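Local coordinates for putative HpcE protein (Mycolicibacterium smegmatis, PDB 6V77) that is of unassigned function but belongs to the fumarylacetoacetate hydrolase (FAH) family of metal-binding proteins and carries a bound zinc ion, at residues Arg70-Val75 and Gly234-Thr239; Trp120-Val125 and Gly240-Val245; Arg133-Asp138 and Asn220-Leu225; Pro192-Leu197 and Arg210-Ile215. All blocks are in the same frame, centred on the assembly; numbering follows the deposited sequence. Where two conformers were deposited one is given.

In the fold
Along the chain, contacts 1 and 2 cross: 70-75 comes first, then 120-125, and their partners 234-239 and 240-245 follow each other directly. Contacts 3 and 4 nest inside the loops both close. Contacts 1 and 2, with centres about 15 Å apart, share a mixed sheet in which strand 236-238 lies between strands 72-76 and 118-128, the latter bearing two zinc ligands. Contact 3, centred about 13 Å from contact 1, brings a loop to helix 218-226, which packs on that sheet. Contact 4 belongs to the second sheet, its centre about 11 Å from that of contact 2; Leu195 and Leu197 pack on strand 118-128. Contacts 1 and 2 thus flank the zinc; 3 and 4 pack further out.

Contact 1 of 4, residues Arg70-Val75 and Gly234-Thr239; sequences RQVFAV and GDVIFT
Phe73 and Ile237 pair in the tightly packed middle of two adjacent strands, where the backbones run side by side with axes 4.7 Å apart and 12° from parallel. Phe73 N donates to Val236 O (2.9 Å) and Phe73 O accepts from Phe238 N (2.8 Å), so this one residue bonds on both sides of its partner. On the face carrying Val72, Ala74, Val236 and Phe238, Val72 CG1 reaches the edge of the Phe238 ring, 4.1 Å from CD2. This is the parallel ladder of the large mixed sheet of the FAH-family domain, and helix 218-226 covers the other face, with Leu225 against Phe73 and Ile222 against Ile237. Just before the ladder, the contact is more polar. Asp235 holds Gln71 twice: OD2 takes Gln71 NE2 at 2.8 Å on its syn side, tilted 26° from the carboxylate plane but in the amide plane of Gln71, while OD1 is met by Gln71 N from above the carboxylate. The Gln71 side chain can reach because CG sits beside its own backbone N (chi1 -61°) and the chain then runs extended. A water bridges Arg70 N and Asp235 OD1, 2.7 Å from the latter. Arg70 itself is partly exposed, its guanidinium turned to a cation-pi contact with Tyr232, and Gln71 OE1 bonds Ser102 of the second subunit.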
loop_
_atom_site.group_PDB
_atom_site.type_symbol
_atom_site.label_atom_id
_atom_site.label_comp_id
_atom_site.label_asym_id
_atom_site.label_seq_id
_atom_site.Cartn_x
_atom_site.Cartn_y
_atom_site.Cartn_z
ATOM N N ARG B 70 -1.110 -7.175 1.762
ATOM C CA ARG B 70 -0.709 -6.154 2.726
ATOM C C ARG B 70 0.127 -5.060 2.073
ATOM O O ARG B 70 0.011 -3.882 2.439
ATOM C CB ARG B 70 0.048 -6.821 3.872
ATOM C CG ARG B 70 -0.896 -7.667 4.699
ATOM C CD ARG B 70 -0.156 -8.693 5.542
ATOM N NE ARG B 70 0.334 -8.107 6.771
ATOM C CZ ARG B 70 0.855 -8.823 7.771
ATOM N NH1 ARG B 70 0.941 -10.147 7.673
ATOM N NH2 ARG B 70 1.287 -8.219 8.870
ATOM N N GLN B 71 0.997 -5.434 1.130
ATOM C CA GLN B 71 1.859 -4.495 0.432
ATOM C C GLN B 71 1.812 -4.841 -1.044
ATOM O O GLN B 71 1.817 -6.025 -1.391
ATOM C CB GLN B 71 3.310 -4.577 0.928
ATOM C CG GLN B 71 3.430 -4.232 2.414
ATOM C CD GLN B 71 4.828 -4.466 2.980
ATOM O OE1 GLN B 71 5.371 -3.594 3.675
ATOM N NE2 GLN B 71 5.417 -5.632 2.693
ATOM N N VAL B 72 1.760 -3.812 -1.891
ATOM C CA VAL B 72 1.809 -3.964 -3.350
ATOM C C VAL B 72 3.017 -3.192 -3.838
ATOM O O VAL B 72 3.106 -1.971 -3.631
ATOM C CB VAL B 72 0.543 -3.415 -4.025
ATOM C CG1 VAL B 72 0.683 -3.492 -5.556
ATOM C CG2 VAL B 72 -0.700 -4.139 -3.528
ATOM N N PHE B 73 3.911 -3.871 -4.527
ATOM C CA PHE B 73 5.086 -3.226 -5.097
ATOM C C PHE B 73 4.934 -3.179 -6.601
ATOM O O PHE B 73 4.788 -4.222 -7.242
ATOM C CB PHE B 73 6.347 -3.984 -4.709
ATOM C CG PHE B 73 6.492 -4.098 -3.242
ATOM C CD1 PHE B 73 6.994 -3.041 -2.506
ATOM C CD2 PHE B 73 6.034 -5.230 -2.581
ATOM C CE1 PHE B 73 7.110 -3.112 -1.113
ATOM C CE2 PHE B 73 6.161 -5.327 -1.169
ATOM C CZ PHE B 73 6.673 -4.254 -0.441
ATOM N N ALA B 74 4.985 -1.987 -7.164
ATOM C CA ALA B 74 4.900 -1.853 -8.617
ATOM C C ALA B 74 6.215 -1.278 -9.114
ATOM O O ALA B 74 6.729 -0.312 -8.540
ATOM C CB ALA B 74 3.721 -0.976 -9.019
ATOM N N VAL B 75 6.755 -1.874 -10.169
ATOM C CA VAL B 75 8.096 -1.585 -10.645
ATOM C C VAL B 75 7.974 -0.804 -11.946
ATOM O O VAL B 75 7.234 -1.213 -12.849
ATOM C CB VAL B 75 8.891 -2.883 -10.842
ATOM C CG1 VAL B 75 10.282 -2.593 -11.383
ATOM C CG2 VAL B 75 8.954 -3.673 -9.504
ATOM N N GLY B 234 1.620 -13.371 0.624
ATOM C CA GLY B 234 0.471 -12.761 -0.012
ATOM C C GLY B 234 0.710 -11.389 -0.621
ATOM O O GLY B 234 -0.176 -10.887 -1.334
ATOM N N ASP B 235 1.883 -10.786 -0.410
ATOM C CA ASP B 235 2.209 -9.522 -1.073
ATOM C C ASP B 235 2.298 -9.717 -2.586
ATOM O O ASP B 235 2.611 -10.801 -3.083
ATOM C CB ASP B 235 3.552 -8.954 -0.585
ATOM C CG ASP B 235 3.464 -8.266 0.777
ATOM O OD1 ASP B 235 2.354 -8.161 1.352
ATOM O OD2 ASP B 235 4.537 -7.843 1.268
ATOM N N VAL B 236 2.069 -8.624 -3.314
ATOM C CA VAL B 236 1.982 -8.632 -4.772
ATOM C C VAL B 236 3.093 -7.760 -5.342
ATOM O O VAL B 236 3.313 -6.639 -4.862
ATOM C CB VAL B 236 0.600 -8.132 -5.241
ATOM C CG1 VAL B 236 0.627 -7.736 -6.741
ATOM C CG2 VAL B 236 -0.438 -9.209 -5.000
ATOM N N ILE B 237 3.782 -8.268 -6.368
ATOM C CA ILE B 237 4.767 -7.486 -7.117
ATOM C C ILE B 237 4.337 -7.432 -8.577
ATOM O O ILE B 237 4.233 -8.477 -9.234
ATOM C CB ILE B 237 6.183 -8.072 -7.018
ATOM C CG1 ILE B 237 6.609 -8.241 -5.566
ATOM C CG2 ILE B 237 7.178 -7.143 -7.718
ATOM C CD1 ILE B 237 7.954 -8.978 -5.474
ATOM N N PHE B 238 4.079 -6.215 -9.073
ATOM C CA PHE B 238 3.932 -5.946 -10.501
ATOM C C PHE B 238 5.336 -5.697 -11.048
ATOM O O PHE B 238 5.951 -4.683 -10.712
ATOM C CB PHE B 238 3.046 -4.718 -10.693
ATOM C CG PHE B 238 1.576 -5.004 -10.619
ATOM C CD1 PHE B 238 0.856 -5.247 -11.807
ATOM C CD2 PHE B 238 0.900 -5.003 -9.408
ATOM C CE1 PHE B 238 -0.509 -5.500 -11.760
ATOM C CE2 PHE B 238 -0.460 -5.255 -9.360
ATOM C CZ PHE B 238 -1.161 -5.509 -10.534
ATOM N N THR B 239 5.863 -6.629 -11.859
ATOM C CA THR B 239 7.309 -6.661 -12.098
ATOM C C THR B 239 7.779 -5.695 -13.177
ATOM O O THR B 239 8.997 -5.588 -13.394
ATOM C CB THR B 239 7.787 -8.076 -12.459
ATOM O OG1 THR B 239 7.107 -8.551 -13.638
ATOM C CG2 THR B 239 7.559 -9.040 -11.287
HETATM O O HOH W 1 0.290 -9.724 2.136
#

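Contact 2 of 4, residues Trp120-Val125 and Gly240-Val245; sequences WEVELV and GTPSGV. With ZN (zinc ion), chain L.
Glu123 and Gly240 meet through a hydrogen bond in which Gly240 N reaches Glu123 OE1 at 2.8 Å from well above the carboxylate plane. Two other hydrogen bonds tie the segments: Thr241 OG1 donates to Val122 O (2.7 Å), and Trp120 NE1 gives a more bent bond to Gly244 O. A water adds an indirect link, accepting from Leu124 N and donating to Gly240 O. Van der Waals packing fills in between. The torsion that turns Thr241 OG1 to Val122 (chi1 -163°) brings its methyl CG2 to 3.5 Å from Glu121 CD, the two side chains crossing at about a right angle; the apolar pair is Val122 CG1 on Pro242 CD (4.1 Å). Metal bonds make up the last group: Glu121 OE1 and Glu123 OE2 each bind zinc at 2.2 Å, a water binds at 2.1 Å, and Asp152 is the remaining protein ligand. Glu121 OE2, turned from the metal, forms a salt bridge with Arg156. Because each carboxylate gives the metal one oxygen, the second oxygen can be held by the surrounding protein. Two glutamates from one strand and an aspartate from its neighbour form the acidic metal site characteristic of the FAH fold.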
loop_
_atom_site.group_PDB
_atom_site.type_symbol
_atom_site.label_atom_id
_atom_site.label_comp_id
_atom_site.label_asym_id
_atom_site.label_seq_id
_atom_site.Cartn_x
_atom_site.Cartn_y
_atom_site.Cartn_z
ATOM N N TRP B 120 -1.857 1.075 -21.485
ATOM C CA TRP B 120 -1.775 -0.346 -21.151
ATOM C C TRP B 120 -0.342 -0.732 -20.802
ATOM O O TRP B 120 0.615 -0.150 -21.322
ATOM C CB TRP B 120 -2.246 -1.197 -22.339
ATOM C CG TRP B 120 -1.476 -0.882 -23.614
ATOM C CD1 TRP B 120 -0.307 -1.462 -24.030
ATOM C CD2 TRP B 120 -1.805 0.107 -24.601
ATOM N NE1 TRP B 120 0.097 -0.907 -25.217
ATOM C CE2 TRP B 120 -0.798 0.063 -25.586
ATOM C CE3 TRP B 120 -2.854 1.022 -24.748
ATOM C CZ2 TRP B 120 -0.809 0.887 -26.699
ATOM C CZ3 TRP B 120 -2.864 1.848 -25.867
ATOM C CH2 TRP B 120 -1.850 1.771 -26.829
ATOM N N GLU B 121 -0.202 -1.767 -19.949
ATOM C CA GLU B 121 1.113 -2.282 -19.532
ATOM C C GLU B 121 0.928 -3.740 -19.083
ATOM O O GLU B 121 0.575 -3.971 -17.924
ATOM C CB GLU B 121 1.710 -1.443 -18.391
ATOM C CG GLU B 121 1.996 0.048 -18.689
ATOM C CD GLU B 121 2.965 0.699 -17.703
ATOM O OE1 GLU B 121 3.193 0.112 -16.627
ATOM O OE2 GLU B 121 3.520 1.772 -18.004
ATOM N N VAL B 122 1.186 -4.713 -19.967
ATOM C CA VAL B 122 1.146 -6.112 -19.520
ATOM C C VAL B 122 2.303 -6.362 -18.566
ATOM O O VAL B 122 3.425 -5.889 -18.792
ATOM C CB VAL B 122 1.197 -7.109 -20.698
ATOM C CG1 VAL B 122 2.425 -6.899 -21.590
ATOM C CG2 VAL B 122 1.200 -8.562 -20.180
ATOM N N GLU B 123 2.043 -7.094 -17.475
ATOM C CA GLU B 123 3.121 -7.388 -16.537
ATOM C C GLU B 123 2.987 -8.790 -15.967
ATOM O O GLU B 123 1.879 -9.305 -15.783
ATOM C CB GLU B 123 3.154 -6.396 -15.369
ATOM C CG GLU B 123 3.124 -4.944 -15.825
ATOM C CD GLU B 123 3.738 -3.985 -14.846
ATOM O OE1 GLU B 123 4.135 -4.392 -13.735
ATOM O OE2 GLU B 123 3.837 -2.814 -15.225
ATOM N N LEU B 124 4.139 -9.396 -15.678
ATOM C CA LEU B 124 4.168 -10.577 -14.827
ATOM C C LEU B 124 3.917 -10.145 -13.391
ATOM O O LEU B 124 4.557 -9.208 -12.897
ATOM C CB LEU B 124 5.517 -11.286 -14.930
ATOM C CG LEU B 124 5.694 -12.479 -13.981
ATOM C CD1 LEU B 124 4.795 -13.610 -14.413
ATOM C CD2 LEU B 124 7.151 -12.934 -13.984
ATOM N N VAL B 125 2.963 -10.797 -12.733
ATOM C CA VAL B 125 2.637 -10.538 -11.332
ATOM C C VAL B 125 3.169 -11.697 -10.506
ATOM O O VAL B 125 2.993 -12.862 -10.880
ATOM C CB VAL B 125 1.120 -10.366 -11.138
ATOM C CG1 VAL B 125 0.782 -10.195 -9.657
ATOM C CG2 VAL B 125 0.632 -9.149 -11.903
ATOM N N GLY B 240 6.863 -4.988 -13.837
ATOM C CA GLY B 240 7.234 -4.056 -14.891
ATOM C C GLY B 240 6.686 -4.463 -16.245
ATOM O O GLY B 240 6.270 -5.611 -16.418
ATOM N N THR B 241 6.660 -3.527 -17.203
ATOM C CA THR B 241 6.091 -3.818 -18.514
ATOM C C THR B 241 7.120 -3.644 -19.631
ATOM O O THR B 241 7.968 -2.746 -19.569
ATOM C CB THR B 241 4.877 -2.915 -18.818
ATOM O OG1 THR B 241 4.130 -3.481 -19.896
ATOM C CG2 THR B 241 5.289 -1.501 -19.187
ATOM N N PRO B 242 7.054 -4.472 -20.669
ATOM C CA PRO B 242 7.940 -4.313 -21.828
ATOM C C PRO B 242 7.508 -3.123 -22.688
ATOM O O PRO B 242 6.556 -2.403 -22.378
ATOM C CB PRO B 242 7.788 -5.643 -22.585
ATOM C CG PRO B 242 6.430 -6.149 -22.201
ATOM C CD PRO B 242 6.207 -5.672 -20.765
ATOM N N SER B 243 8.234 -2.923 -23.774
ATOM C CA SER B 243 7.960 -1.788 -24.651
ATOM C C SER B 243 6.633 -1.971 -25.389
ATOM O O SER B 243 6.000 -3.035 -25.359
ATOM C CB SER B 243 9.096 -1.600 -25.645
ATOM O OG SER B 243 9.076 -2.636 -26.612
ATOM N N GLY B 244 6.213 -0.910 -26.076
ATOM C CA GLY B 244 4.959 -0.915 -26.799
ATOM C C GLY B 244 3.835 -0.158 -26.125
ATOM O O GLY B 244 2.716 -0.130 -26.667
ATOM N N VAL B 245 4.079 0.479 -24.978
ATOM C CA VAL B 245 2.983 1.219 -24.361
ATOM C C VAL B 245 2.583 2.390 -25.261
ATOM O O VAL B 245 3.347 2.853 -26.121
ATOM C CB VAL B 245 3.334 1.699 -22.942
ATOM C CG1 VAL B 245 3.906 0.554 -22.127
ATOM C CG2 VAL B 245 4.272 2.912 -22.972
HETATM ZN ZN ZN L . 4.126 -0.713 -14.763
HETATM O O HOH W 2 4.707 -1.539 -12.866
HETATM O O HOH W 3 6.852 -8.279 -16.268
#

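Contact 3 of 4, residues Arg133-Asp138 and Asn220-Leu225; sequences RNIPED and NLIAYL
Glu137 and Asn220 set their flat groups almost perpendicular, the carboxylate and amide planes standing 88° apart. Asn220 ND2 donates to Glu137 OE1 at 3.2 Å, approaching from above the carboxylate plane, while the acceptor is itself tilted from the amide plane. The length and the bend at the hydrogen (143°) are consistent with a modest bond. Glu137 reaches Asn220 because its chain is extended: CG is anti to the backbone N (chi1 -170°), and the methylenes run past the helix, with Glu137 CG 3.8 Å from Asn220 N. One turn further along, Ala223 offers only a methyl, and Glu137 CB rests on Ala223 CB at 3.9 Å. At Ala223 the loop backbone comes close: Ile135 O lies 3.4 Å from Ala223 CA in a CA-H...O contact. The loop joining strands 118-128 and 144-155 is thereby laid across helix 218-226. Leu221 and Leu225 point to the sheet strands, while Ile222 lies between, touching both Ile135 of the loop and Ile237 of strand 236-238. On the buried flank two branched side chains cross at a slant. Ile135 CG2 meets Ile222 CG2 at 3.9 Å, and Ile135 CD1 touches the same Ile222 CG2 at 4.0 Å, so both methyls of Ile135 bear on the one Ile222 methyl. Beyond them, Ser226 OG holds Ile135 N, and Phe143 packs on Ile135.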
loop_
_atom_site.group_PDB
_atom_site.type_symbol
_atom_site.label_atom_id
_atom_site.label_comp_id
_atom_site.label_asym_id
_atom_site.label_seq_id
_atom_site.Cartn_x
_atom_site.Cartn_y
_atom_site.Cartn_z
ATOM N N ARG B 133 12.778 -10.046 5.615
ATOM C CA ARG B 133 13.781 -9.054 5.276
ATOM C C ARG B 133 15.051 -9.768 4.842
ATOM O O ARG B 133 15.343 -10.872 5.305
ATOM C CB ARG B 133 14.082 -8.148 6.483
ATOM C CG ARG B 133 12.904 -7.266 6.888
ATOM C CD ARG B 133 13.281 -6.319 8.036
ATOM N NE ARG B 133 12.100 -5.588 8.482
ATOM C CZ ARG B 133 11.718 -4.430 7.945
ATOM N NH1 ARG B 133 12.453 -3.870 6.988
ATOM N NH2 ARG B 133 10.620 -3.825 8.380
ATOM N N ASN B 134 15.802 -9.130 3.948
ATOM C CA ASN B 134 17.093 -9.648 3.490
ATOM C C ASN B 134 16.971 -11.077 2.963
ATOM O O ASN B 134 17.723 -11.985 3.350
ATOM C CB ASN B 134 18.132 -9.563 4.609
ATOM C CG ASN B 134 18.198 -8.186 5.209
ATOM O OD1 ASN B 134 18.578 -7.218 4.530
ATOM N ND2 ASN B 134 17.777 -8.067 6.457
ATOM N N ILE B 135 16.006 -11.267 2.074
ATOM C CA ILE B 135 15.876 -12.533 1.342
ATOM C C ILE B 135 16.980 -12.606 0.289
ATOM O O ILE B 135 17.126 -11.665 -0.523
ATOM C CB ILE B 135 14.493 -12.623 0.693
ATOM C CG1 ILE B 135 13.388 -12.552 1.744
ATOM C CG2 ILE B 135 14.341 -13.885 -0.167
ATOM C CD1 ILE B 135 12.002 -12.305 1.121
ATOM N N PRO B 136 17.787 -13.661 0.268
ATOM C CA PRO B 136 18.904 -13.707 -0.678
ATOM C C PRO B 136 18.405 -13.951 -2.082
ATOM O O PRO B 136 17.446 -14.696 -2.301
ATOM C CB PRO B 136 19.763 -14.875 -0.177
ATOM C CG PRO B 136 18.839 -15.694 0.649
ATOM C CD PRO B 136 17.861 -14.748 1.267
ATOM N N GLU B 137 19.081 -13.315 -3.042
ATOM C CA GLU B 137 18.656 -13.431 -4.429
ATOM C C GLU B 137 18.667 -14.885 -4.888
ATOM O O GLU B 137 17.755 -15.327 -5.601
ATOM C CB GLU B 137 19.566 -12.563 -5.304
ATOM C CG GLU B 137 19.094 -12.393 -6.723
ATOM C CD GLU B 137 19.869 -11.322 -7.483
ATOM O OE1 GLU B 137 20.315 -10.328 -6.870
ATOM O OE2 GLU B 137 20.022 -11.472 -8.706
ATOM N N ASP B 138 19.666 -15.667 -4.456
ATOM C CA ASP B 138 19.758 -17.017 -5.003
ATOM C C ASP B 138 18.719 -17.963 -4.418
ATOM O O ASP B 138 18.629 -19.104 -4.872
ATOM C CB ASP B 138 21.181 -17.582 -4.842
ATOM C CG ASP B 138 21.626 -17.729 -3.389
ATOM O OD1 ASP B 138 20.861 -17.433 -2.457
ATOM O OD2 ASP B 138 22.779 -18.166 -3.183
ATOM N N ASN B 220 16.025 -10.666 -8.228
ATOM C CA ASN B 220 16.686 -9.429 -7.840
ATOM C C ASN B 220 15.695 -8.459 -7.213
ATOM O O ASN B 220 16.016 -7.787 -6.228
ATOM C CB ASN B 220 17.361 -8.804 -9.061
ATOM C CG ASN B 220 18.081 -7.518 -8.728
ATOM O OD1 ASN B 220 17.501 -6.441 -8.789
ATOM N ND2 ASN B 220 19.349 -7.628 -8.345
ATOM N N LEU B 221 14.490 -8.363 -7.780
ATOM C CA LEU B 221 13.451 -7.524 -7.189
ATOM C C LEU B 221 13.163 -7.924 -5.744
ATOM O O LEU B 221 13.076 -7.071 -4.858
ATOM C CB LEU B 221 12.173 -7.620 -8.016
ATOM C CG LEU B 221 12.212 -7.014 -9.422
ATOM C CD1 LEU B 221 10.887 -7.320 -10.128
ATOM C CD2 LEU B 221 12.485 -5.490 -9.374
ATOM N N ILE B 222 12.974 -9.221 -5.500
ATOM C CA ILE B 222 12.646 -9.686 -4.151
ATOM C C ILE B 222 13.776 -9.355 -3.188
ATOM O O ILE B 222 13.549 -8.810 -2.098
ATOM C CB ILE B 222 12.328 -11.190 -4.181
ATOM C CG1 ILE B 222 10.962 -11.406 -4.863
ATOM C CG2 ILE B 222 12.408 -11.794 -2.779
ATOM C CD1 ILE B 222 10.733 -12.866 -5.297
ATOM N N ALA B 223 15.016 -9.668 -3.579
ATOM C CA ALA B 223 16.173 -9.344 -2.748
ATOM C C ALA B 223 16.248 -7.848 -2.466
ATOM O O ALA B 223 16.397 -7.422 -1.310
ATOM C CB ALA B 223 17.456 -9.826 -3.433
ATOM N N TYR B 224 16.138 -7.037 -3.517
ATOM C CA TYR B 224 16.254 -5.586 -3.385
ATOM C C TYR B 224 15.183 -5.020 -2.464
ATOM O O TYR B 224 15.493 -4.299 -1.508
ATOM C CB TYR B 224 16.178 -4.943 -4.776
ATOM C CG TYR B 224 16.298 -3.437 -4.737
ATOM C CD1 TYR B 224 17.535 -2.833 -4.579
ATOM C CD2 TYR B 224 15.174 -2.627 -4.848
ATOM C CE1 TYR B 224 17.650 -1.449 -4.523
ATOM C CE2 TYR B 224 15.277 -1.230 -4.803
ATOM C CZ TYR B 224 16.524 -0.660 -4.632
ATOM O OH TYR B 224 16.674 0.703 -4.584
ATOM N N LEU B 225 13.911 -5.337 -2.735
ATOM C CA LEU B 225 12.829 -4.855 -1.883
ATOM C C LEU B 225 13.067 -5.235 -0.422
ATOM O O LEU B 225 12.918 -4.402 0.477
ATOM C CB LEU B 225 11.493 -5.415 -2.356
ATOM C CG LEU B 225 10.977 -4.810 -3.663
ATOM C CD1 LEU B 225 9.784 -5.597 -4.144
ATOM C CD2 LEU B 225 10.638 -3.333 -3.470
#

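Contact 4 of 4, residues Pro192-Leu197 and Arg210-Ile215; sequences PDDLEL and RTSQLI
Asp194 and Arg210, in the conformer described, form a salt bridge at the partly exposed side of the contact, Arg210 NE to Asp194 OD1 at 2.8 Å. The oxygen lies in the guanidinium plane, yet NE stands above the carboxylate plane, and the two planes are turned 74° apart. Ser212 OG reaches the same Asp194 OD1, also at 2.8 Å, from the opposite face, so two donors grip one oxygen. In this conformer Arg210 NH1 adds a bond to Asp194 O, making the hold side-on, and the bend at chi3 (70°) brings the guanidinium back over the neighbouring strand. There Glu196 N lies over the centre of one guanidinium face, and Glu196 CB is 3.5 Å from Arg210 NH2. Further in, Thr211 grips Leu195 twice: its N donates to Leu195 O at 2.7 Å, and its OG1 accepts from Leu195 N at 2.9 Å along a nearly straight path (164°). Water links Thr211 OG1 to Pro192 O as well. Beneath these, Leu197 CD2 packs on Thr211 CG2 at 4.1 Å, while Leu195 and Leu197 also touch strand 118-128. Glu196 is positioned from outside by Thr266 and His208, and Asp193 by Trp141. Glu196 and Arg210 are a non-hydrogen-bonded antiparallel pair, the last at the open end of the beta hairpin of strands 196-201 and 204-210, whose second strand leads into a 3-10 turn.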
loop_
_atom_site.group_PDB
_atom_site.type_symbol
_atom_site.label_atom_id
_atom_site.label_comp_id
_atom_site.label_asym_id
_atom_site.label_seq_id
_atom_site.Cartn_x
_atom_site.Cartn_y
_atom_site.Cartn_z
ATOM N N PRO B 192 11.167 -20.071 -14.999
ATOM C CA PRO B 192 10.428 -18.971 -14.370
ATOM C C PRO B 192 10.969 -17.608 -14.715
ATOM O O PRO B 192 10.234 -16.620 -14.611
ATOM C CB PRO B 192 10.599 -19.256 -12.865
ATOM C CG PRO B 192 10.887 -20.685 -12.778
ATOM C CD PRO B 192 11.628 -21.075 -14.029
ATOM N N ASP B 193 12.227 -17.521 -15.138
ATOM C CA ASP B 193 12.816 -16.239 -15.497
ATOM C C ASP B 193 12.685 -15.936 -16.981
ATOM O O ASP B 193 13.320 -14.994 -17.469
ATOM C CB ASP B 193 14.289 -16.199 -15.095
ATOM C CG ASP B 193 14.480 -16.233 -13.591
ATOM O OD1 ASP B 193 13.827 -15.422 -12.884
ATOM O OD2 ASP B 193 15.259 -17.089 -13.112
ATOM N N ASP B 194 11.854 -16.690 -17.706
ATOM C CA ASP B 194 11.826 -16.499 -19.163
ATOM C C ASP B 194 10.431 -16.886 -19.653
ATOM O O ASP B 194 10.231 -17.964 -20.215
ATOM C CB ASP B 194 12.917 -17.328 -19.848
ATOM C CG ASP B 194 12.993 -17.077 -21.339
ATOM O OD1 ASP B 194 12.478 -16.031 -21.796
ATOM O OD2 ASP B 194 13.561 -17.935 -22.046
ATOM N N LEU B 195 9.464 -15.973 -19.454
ATOM C CA LEU B 195 8.075 -16.185 -19.840
ATOM C C LEU B 195 7.673 -15.194 -20.932
ATOM O O LEU B 195 7.975 -14.005 -20.832
ATOM C CB LEU B 195 7.143 -16.009 -18.638
ATOM C CG LEU B 195 7.542 -16.848 -17.412
ATOM C CD1 LEU B 195 6.695 -16.404 -16.236
ATOM C CD2 LEU B 195 7.327 -18.309 -17.741
ATOM N N GLU B 196 6.972 -15.681 -21.956
ATOM C CA GLU B 196 6.484 -14.814 -23.030
ATOM C C GLU B 196 5.229 -14.068 -22.583
ATOM O O GLU B 196 4.293 -14.679 -22.057
ATOM C CB GLU B 196 6.185 -15.654 -24.277
ATOM C CG GLU B 196 5.675 -14.845 -25.494
ATOM C CD GLU B 196 5.300 -15.756 -26.642
ATOM O OE1 GLU B 196 4.456 -16.652 -26.441
ATOM O OE2 GLU B 196 5.858 -15.598 -27.747
ATOM N N LEU B 197 5.204 -12.747 -22.789
ATOM C CA LEU B 197 4.052 -11.932 -22.388
ATOM C C LEU B 197 3.744 -10.902 -23.472
ATOM O O LEU B 197 4.612 -10.520 -24.261
ATOM C CB LEU B 197 4.259 -11.241 -21.020
ATOM C CG LEU B 197 5.161 -10.016 -20.864
ATOM C CD1 LEU B 197 5.094 -9.500 -19.425
ATOM C CD2 LEU B 197 6.611 -10.317 -21.284
ATOM N N ARG B 210 9.603 -11.182 -23.679
ATOM C CA ARG B 210 9.791 -12.276 -22.732
ATOM C C ARG B 210 10.396 -11.711 -21.458
ATOM O O ARG B 210 11.191 -10.771 -21.509
ATOM C CB ARG B 210 10.704 -13.391 -23.296
ATOM C CG ARG B 210 10.195 -14.052 -24.593
ATOM C CD ARG B 210 11.002 -15.320 -24.947
ATOM N NE ARG B 210 10.740 -16.416 -24.016
ATOM C CZ ARG B 210 9.827 -17.364 -24.212
ATOM N NH1 ARG B 210 9.645 -18.313 -23.297
ATOM N NH2 ARG B 210 9.090 -17.359 -25.317
ATOM N N THR B 211 10.009 -12.282 -20.307
ATOM C CA THR B 211 10.523 -11.741 -19.048
ATOM C C THR B 211 12.014 -11.971 -18.863
ATOM O O THR B 211 12.580 -11.455 -17.884
ATOM C CB THR B 211 9.785 -12.324 -17.846
ATOM O OG1 THR B 211 10.029 -13.732 -17.773
ATOM C CG2 THR B 211 8.290 -12.057 -17.956
ATOM N N SER B 212 12.655 -12.745 -19.740
ATOM C CA SER B 212 14.111 -12.782 -19.761
ATOM C C SER B 212 14.708 -11.418 -20.101
ATOM O O SER B 212 15.909 -11.212 -19.889
ATOM C CB SER B 212 14.591 -13.846 -20.758
ATOM O OG SER B 212 13.967 -13.645 -22.014
ATOM N N GLN B 213 13.903 -10.480 -20.605
ATOM C CA GLN B 213 14.355 -9.116 -20.847
ATOM C C GLN B 213 14.184 -8.200 -19.636
ATOM O O GLN B 213 14.402 -6.992 -19.764
ATOM C CB GLN B 213 13.613 -8.505 -22.056
ATOM C CG GLN B 213 13.902 -9.214 -23.374
ATOM C CD GLN B 213 15.384 -9.307 -23.645
ATOM O OE1 GLN B 213 15.933 -10.397 -23.769
ATOM N NE2 GLN B 213 16.043 -8.164 -23.730
ATOM N N LEU B 214 13.788 -8.720 -18.473
ATOM C CA LEU B 214 13.714 -7.865 -17.294
ATOM C C LEU B 214 15.106 -7.326 -16.964
ATOM O O LEU B 214 16.090 -8.071 -16.975
ATOM C CB LEU B 214 13.155 -8.648 -16.090
ATOM C CG LEU B 214 11.642 -8.892 -16.079
ATOM C CD1 LEU B 214 11.323 -9.972 -15.055
ATOM C CD2 LEU B 214 10.892 -7.591 -15.704
ATOM N N ILE B 215 15.197 -6.024 -16.700
ATOM C CA ILE B 215 16.468 -5.460 -16.259
ATOM C C ILE B 215 16.824 -6.006 -14.885
ATOM O O ILE B 215 17.959 -6.419 -14.627
ATOM C CB ILE B 215 16.396 -3.923 -16.247
ATOM C CG1 ILE B 215 16.154 -3.385 -17.657
ATOM C CG2 ILE B 215 17.674 -3.333 -15.663
ATOM C CD1 ILE B 215 15.814 -1.884 -17.690
HETATM O O HOH W 4 10.302 -13.949 -15.124
HETATM O O HOH W 5 14.265 -12.521 -15.917
#